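Local coordinates for protein STM4351 (Salmonella enterica, PDB 2Y7I) that binds arginine with high specificity as a periplasmic solute-binding protein of family 3, at residues V96-K101 / A162-W167; H105-L110 / G156-V161. One frame throughout, in Å; residues are numbered along the deposited sequence.

Interaction 1 of 2, residues V96-K101 / A162-W167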
loop_
_atom_site.group_PDB
_atom_site.type_symbol
_atom_site.label_atom_id
_atom_site.label_comp_id
_atom_site.label_asym_id
_atom_site.label_seq_id
_atom_site.Cartn_x
_atom_site.Cartn_y
_atom_site.Cartn_z
ATOM N N VAL A 96 1.397 -7.717 22.819
ATOM C CA VAL A 96 0.999 -8.930 23.514
ATOM C C VAL A 96 2.106 -9.427 24.429
ATOM O O VAL A 96 3.296 -9.116 24.224
ATOM C CB VAL A 96 0.567 -10.063 22.523
ATOM C CG1 VAL A 96 -0.688 -9.664 21.714
ATOM C CG2 VAL A 96 1.699 -10.470 21.593
ATOM N N VAL A 97 1.714 -10.202 25.436
ATOM C CA VAL A 97 2.665 -10.924 26.268
ATOM C C VAL A 97 2.655 -12.367 25.804
ATOM O O VAL A 97 1.601 -12.912 25.481
ATOM C CB VAL A 97 2.296 -10.894 27.769
ATOM C CG1 VAL A 97 3.406 -11.544 28.609
ATOM C CG2 VAL A 97 2.058 -9.457 28.226
ATOM N N VAL A 98 3.837 -12.969 25.726
ATOM C CA VAL A 98 3.928 -14.412 25.563
ATOM C C VAL A 98 4.382 -15.017 26.895
ATOM O O VAL A 98 5.290 -14.497 27.528
ATOM C CB VAL A 98 4.832 -14.821 24.379
ATOM C CG1 VAL A 98 6.261 -14.179 24.478
ATOM C CG2 VAL A 98 4.866 -16.345 24.219
ATOM N N THR A 99 3.688 -16.070 27.338
ATOM C CA THR A 99 4.020 -16.771 28.585
ATOM C C THR A 99 3.982 -18.261 28.299
ATOM O O THR A 99 3.622 -18.661 27.200
ATOM C CB THR A 99 3.027 -16.446 29.732
ATOM O OG1 THR A 99 1.786 -17.143 29.528
ATOM C CG2 THR A 99 2.776 -14.913 29.845
ATOM N N ARG A 100 4.338 -19.084 29.280
ATOM C CA ARG A 100 4.050 -20.510 29.176
ATOM C C ARG A 100 2.537 -20.665 28.960
ATOM O O ARG A 100 1.757 -19.945 29.571
ATOM C CB ARG A 100 4.500 -21.239 30.441
ATOM C CG ARG A 100 5.994 -21.560 30.472
ATOM C CD ARG A 100 6.482 -21.994 31.859
ATOM N NE ARG A 100 5.396 -22.445 32.737
ATOM C CZ ARG A 100 4.817 -21.695 33.682
ATOM N NH1 ARG A 100 5.210 -20.433 33.892
ATOM N NH2 ARG A 100 3.835 -22.209 34.416
ATOM N N LYS A 101 2.139 -21.584 28.083
ATOM C CA LYS A 101 0.746 -21.704 27.645
ATOM C C LYS A 101 -0.182 -21.977 28.833
ATOM O O LYS A 101 0.046 -22.890 29.596
ATOM C CB LYS A 101 0.627 -22.811 26.586
ATOM C CG LYS A 101 -0.766 -23.088 26.069
ATOM C CD LYS A 101 -0.729 -24.176 24.990
ATOM C CE LYS A 101 -0.262 -25.516 25.567
ATOM N NZ LYS A 101 0.114 -26.507 24.505
ATOM N N ALA A 162 3.044 -9.494 15.815
ATOM C CA ALA A 162 3.695 -10.169 14.689
ATOM C C ALA A 162 5.000 -10.842 15.107
ATOM O O ALA A 162 5.281 -11.984 14.710
ATOM C CB ALA A 162 3.940 -9.179 13.515
ATOM N N ALA A 163 5.790 -10.139 15.912
ATOM C CA ALA A 163 7.090 -10.641 16.347
ATOM C C ALA A 163 6.923 -11.820 17.299
ATOM O O ALA A 163 7.576 -12.852 17.140
ATOM C CB ALA A 163 7.895 -9.530 17.002
ATOM N N ILE A 164 6.028 -11.665 18.269
ATOM C CA ILE A 164 5.742 -12.729 19.243
ATOM C C ILE A 164 5.151 -13.940 18.518
ATOM O O ILE A 164 5.571 -15.091 18.740
ATOM C CB ILE A 164 4.779 -12.223 20.355
ATOM C CG1 ILE A 164 5.378 -11.062 21.195
ATOM C CG2 ILE A 164 4.230 -13.377 21.213
ATOM C CD1 ILE A 164 6.817 -11.184 21.581
ATOM N N GLY A 165 4.192 -13.673 17.633
ATOM C CA GLY A 165 3.555 -14.715 16.826
ATOM C C GLY A 165 4.576 -15.517 16.050
ATOM O O GLY A 165 4.512 -16.756 16.000
ATOM N N LYS A 166 5.537 -14.816 15.451
ATOM C CA LYS A 166 6.596 -15.480 14.694
ATOM C C LYS A 166 7.431 -16.412 15.584
ATOM O O LYS A 166 7.682 -17.560 15.228
ATOM C CB LYS A 166 7.466 -14.439 13.972
ATOM C CG LYS A 166 8.697 -14.992 13.284
ATOM C CD LYS A 166 8.391 -15.452 11.861
ATOM C CE LYS A 166 9.628 -15.313 10.972
ATOM N NZ LYS A 166 10.586 -16.439 11.190
ATOM N N TRP A 167 7.842 -15.914 16.748
ATOM C CA TRP A 167 8.635 -16.700 17.697
ATOM C C TRP A 167 7.880 -17.956 18.117
ATOM O O TRP A 167 8.477 -19.034 18.272
ATOM C CB TRP A 167 8.989 -15.844 18.926
ATOM C CG TRP A 167 9.853 -16.566 19.944
ATOM C CD1 TRP A 167 11.205 -16.783 19.876
ATOM C CD2 TRP A 167 9.408 -17.184 21.158
ATOM N NE1 TRP A 167 11.627 -17.495 20.973
ATOM C CE2 TRP A 167 10.547 -17.743 21.783
ATOM C CE3 TRP A 167 8.155 -17.308 21.785
ATOM C CZ2 TRP A 167 10.474 -18.429 23.003
ATOM C CZ3 TRP A 167 8.082 -17.986 23.005
ATOM C CH2 TRP A 167 9.240 -18.539 23.599
#

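Interaction 2 of 2, residues H105-L110 / G156-V161. With ARG (arginine), chain C.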
loop_
_atom_site.group_PDB
_atom_site.type_symbol
_atom_site.label_atom_id
_atom_site.label_comp_id
_atom_site.label_asym_id
_atom_site.label_seq_id
_atom_site.Cartn_x
_atom_site.Cartn_y
_atom_site.Cartn_z
ATOM N N HIS A 105 -3.424 -15.197 32.116
ATOM C CA HIS A 105 -4.475 -14.711 31.222
ATOM C C HIS A 105 -4.441 -13.190 31.103
ATOM O O HIS A 105 -4.713 -12.635 30.040
ATOM C CB HIS A 105 -5.858 -15.137 31.735
ATOM C CG HIS A 105 -6.151 -16.595 31.566
ATOM N ND1 HIS A 105 -7.015 -17.074 30.605
ATOM C CD2 HIS A 105 -5.705 -17.680 32.244
ATOM C CE1 HIS A 105 -7.084 -18.392 30.692
ATOM N NE2 HIS A 105 -6.300 -18.784 31.680
ATOM N N THR A 106 -4.125 -12.519 32.207
ATOM C CA THR A 106 -4.247 -11.062 32.274
ATOM C C THR A 106 -3.012 -10.422 32.878
ATOM O O THR A 106 -2.205 -11.087 33.561
ATOM C CB THR A 106 -5.457 -10.616 33.148
ATOM O OG1 THR A 106 -5.195 -10.930 34.517
ATOM C CG2 THR A 106 -6.760 -11.280 32.725
ATOM N N PHE A 107 -2.880 -9.117 32.663
ATOM C CA PHE A 107 -1.841 -8.336 33.336
ATOM C C PHE A 107 -1.916 -8.441 34.861
ATOM O O PHE A 107 -0.878 -8.534 35.526
ATOM C CB PHE A 107 -1.879 -6.874 32.890
ATOM C CG PHE A 107 -1.286 -6.646 31.515
ATOM C CD1 PHE A 107 0.081 -6.827 31.291
ATOM C CD2 PHE A 107 -2.092 -6.247 30.453
ATOM C CE1 PHE A 107 0.630 -6.626 30.030
ATOM C CE2 PHE A 107 -1.553 -6.043 29.180
ATOM C CZ PHE A 107 -0.182 -6.233 28.970
ATOM N N ALA A 108 -3.134 -8.445 35.408
ATOM C CA ALA A 108 -3.327 -8.651 36.846
ATOM C C ALA A 108 -2.689 -9.965 37.309
ATOM O O ALA A 108 -2.086 -10.017 38.380
ATOM C CB ALA A 108 -4.811 -8.611 37.219
ATOM N N ASP A 109 -2.811 -11.014 36.495
ATOM C CA ASP A 109 -2.221 -12.320 36.818
ATOM C C ASP A 109 -0.692 -12.247 36.917
ATOM O O ASP A 109 -0.070 -13.069 37.586
ATOM C CB ASP A 109 -2.594 -13.379 35.771
ATOM C CG ASP A 109 -4.073 -13.708 35.751
ATOM O OD1 ASP A 109 -4.768 -13.528 36.775
ATOM O OD2 ASP A 109 -4.536 -14.162 34.679
ATOM N N LEU A 110 -0.096 -11.268 36.244
ATOM C CA LEU A 110 1.356 -11.091 36.255
ATOM C C LEU A 110 1.878 -10.242 37.417
ATOM O O LEU A 110 3.063 -9.905 37.459
ATOM C CB LEU A 110 1.829 -10.536 34.903
ATOM C CG LEU A 110 1.836 -11.587 33.782
ATOM C CD1 LEU A 110 1.837 -10.901 32.413
ATOM C CD2 LEU A 110 3.054 -12.479 33.934
ATOM N N GLY A 156 7.194 -13.687 31.346
ATOM C CA GLY A 156 6.671 -13.297 30.045
ATOM C C GLY A 156 7.642 -12.441 29.257
ATOM O O GLY A 156 8.661 -11.992 29.774
ATOM N N VAL A 157 7.318 -12.251 27.985
ATOM C CA VAL A 157 8.031 -11.325 27.106
ATOM C C VAL A 157 6.939 -10.539 26.394
ATOM O O VAL A 157 5.969 -11.122 25.929
ATOM C CB VAL A 157 8.980 -12.052 26.112
ATOM C CG1 VAL A 157 9.504 -11.065 25.033
ATOM C CG2 VAL A 157 10.191 -12.674 26.857
ATOM N N PHE A 158 7.091 -9.216 26.358
ATOM C CA PHE A 158 6.046 -8.287 25.907
ATOM C C PHE A 158 6.554 -7.561 24.661
ATOM O O PHE A 158 7.621 -6.943 24.703
ATOM C CB PHE A 158 5.762 -7.313 27.063
ATOM C CG PHE A 158 4.692 -6.289 26.800
ATOM C CD1 PHE A 158 3.419 -6.656 26.366
ATOM C CD2 PHE A 158 4.946 -4.947 27.078
ATOM C CE1 PHE A 158 2.417 -5.688 26.161
ATOM C CE2 PHE A 158 3.955 -3.966 26.889
ATOM C CZ PHE A 158 2.692 -4.339 26.425
ATOM N N GLY A 159 5.814 -7.680 23.555
ATOM C CA GLY A 159 6.213 -7.088 22.271
ATOM C C GLY A 159 5.108 -7.042 21.228
ATOM O O GLY A 159 3.931 -7.278 21.551
ATOM N N ASP A 160 5.474 -6.741 19.975
ATOM C CA ASP A 160 4.478 -6.659 18.892
ATOM C C ASP A 160 3.929 -8.038 18.560
ATOM O O ASP A 160 4.663 -9.025 18.567
ATOM C CB ASP A 160 5.046 -5.974 17.628
ATOM C CG ASP A 160 5.184 -4.460 17.797
ATOM O OD1 ASP A 160 4.176 -3.742 17.677
ATOM O OD2 ASP A 160 6.296 -3.977 18.058
ATOM N N VAL A 161 2.628 -8.097 18.277
ATOM C CA VAL A 161 1.964 -9.373 18.012
ATOM C C VAL A 161 2.616 -10.174 16.886
ATOM O O VAL A 161 2.752 -11.389 17.010
ATOM C CB VAL A 161 0.402 -9.244 17.860
ATOM C CG1 VAL A 161 0.009 -8.362 16.671
ATOM C CG2 VAL A 161 -0.250 -10.617 17.797
HETATM N N ARG C . 7.150 -1.387 17.654
HETATM C CA ARG C . 7.888 -1.227 18.946
HETATM C C ARG C . 8.357 0.215 19.096
HETATM O O ARG C . 9.013 0.551 20.079
HETATM C CB ARG C . 9.092 -2.190 19.022
HETATM C CG ARG C . 10.062 -2.078 17.832
HETATM C CD ARG C . 11.313 -2.936 18.013
HETATM N NE ARG C . 12.025 -3.057 16.738
HETATM C CZ ARG C . 13.169 -3.715 16.559
HETATM N NH1 ARG C . 13.779 -4.331 17.574
HETATM N NH2 ARG C . 13.707 -3.753 15.358
HETATM O OXT ARG C . 8.107 1.066 18.221
#

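Interaction 1 of 2, residues V96-K101 / A162-W167
I164 meets both V98 and V96, and its branches share the work unevenly in this contact between strand 96-100 and helix 162-167. The CG2 methyl comes closest to V98: I164 CG2 to V98 CB is 3.5 Å, the shortest approach across the two segments, and V98 CG1 lies 3.9 Å from the same I164 CG2. The two side chains lie at a slant to one another. Toward V96 the side chains run past each other in opposite senses, with V96 CG2 set alongside I164 CG1 at 3.7 Å and I164 CB at 3.8 Å; I164 CG2 also comes within 3.9 Å of V96 CG2. In I164, chi1 of -62° turns CG1 away from its own carbonyl carbon and CG2 away from its backbone N, so that the two branches diverge.

The strand and helix axes come within 8.9 Å and run nearly in the same direction, at 21°. Helix 161-168 turns back against strand 156-160, which it follows, and strand 95-100 is antiparallel to that strand in the mixed sheet of this alpha/beta lobe of a type 2 periplasmic binding protein. Alternation along the strand fits: the CB atoms of V96 and V98 point to the helix, those of V97 and T99 away.

About one turn further along, W167 adds the second touch on V98. The side chains cross at roughly a right angle, and V98 CG2 approaches W167 CZ3 to 3.8 Å, obliquely to the indole. With chi1 at 54°, V98 CG2 stands opposite the backbone N. The indole also stacks on F146 of helix 142-150 and makes an edge-to-face pair with Y174. F146 also touches V98 and I164, while I176 of strand 174-176 packs on V96 and I164.

Interaction 2 of 2, residues H105-L110 / G156-V161
F107 and F158 form the aromatic part of this contact, an offset edge-to-face pair. The ring planes stand at 88° and the centroids are 5.8 Å apart, with the edge of F107 directed at the face of F158. The nearest atoms are F107 CZ and F158 CE1, 3.9 Å apart, and CE1 lies in the plane of the F107 ring. The CB of F107 does not point at the strand, so it is the outer end of the ring that closes the distance. On the other side, the CB of F158 already points toward the loop, and with CG anti to the backbone N (chi1 -179°) the ring is carried out to F107.

Polar bonds shape the loop itself. D109 OD2 accepts from H105 N through its anti lone pair, at 3.0 Å, and from T106 N, which comes from above the carboxylate plane. In return D109 N donates to T106 OG1 at 3.1 Å, an ST motif.

At the C-terminal end of strand 156-160, D160 OD2 accepts from the arginine N at 2.8 Å. Y16 and H123 also hydrogen-bond to that oxygen, so the carboxylate belongs to a network in the pocket.

F158 packs on A95 and V97 of strand 95-100 and on V115 of strand 114-118, the two neighbours of its own strand; F107 covers V97 from the loop joining them, while V157 turns to helix 142-150.

In the fold
Both contacts are buried at their touching residues and share one sheet, in which strands 95-100 and 156-160 are antiparallel neighbours. V98 N to V157 O (2.8 Å) and V96 N to G159 O (2.9 Å) are probable hydrogen bonds joining them, and strand 156-160 runs directly into the helix used by interaction 1. Their chemistry differs with place: interaction 1 is aliphatic with one indole and buries 214 Å², whereas interaction 2 buries 95 Å², most of it in a phenylalanine pair, and has exposed polar loop residues. V97 of strand 95-100 meets F158 of interaction 2 (V97 CG2 to F158 CD1, 3.6 Å). Only interaction 2 includes a ligand-pocket residue.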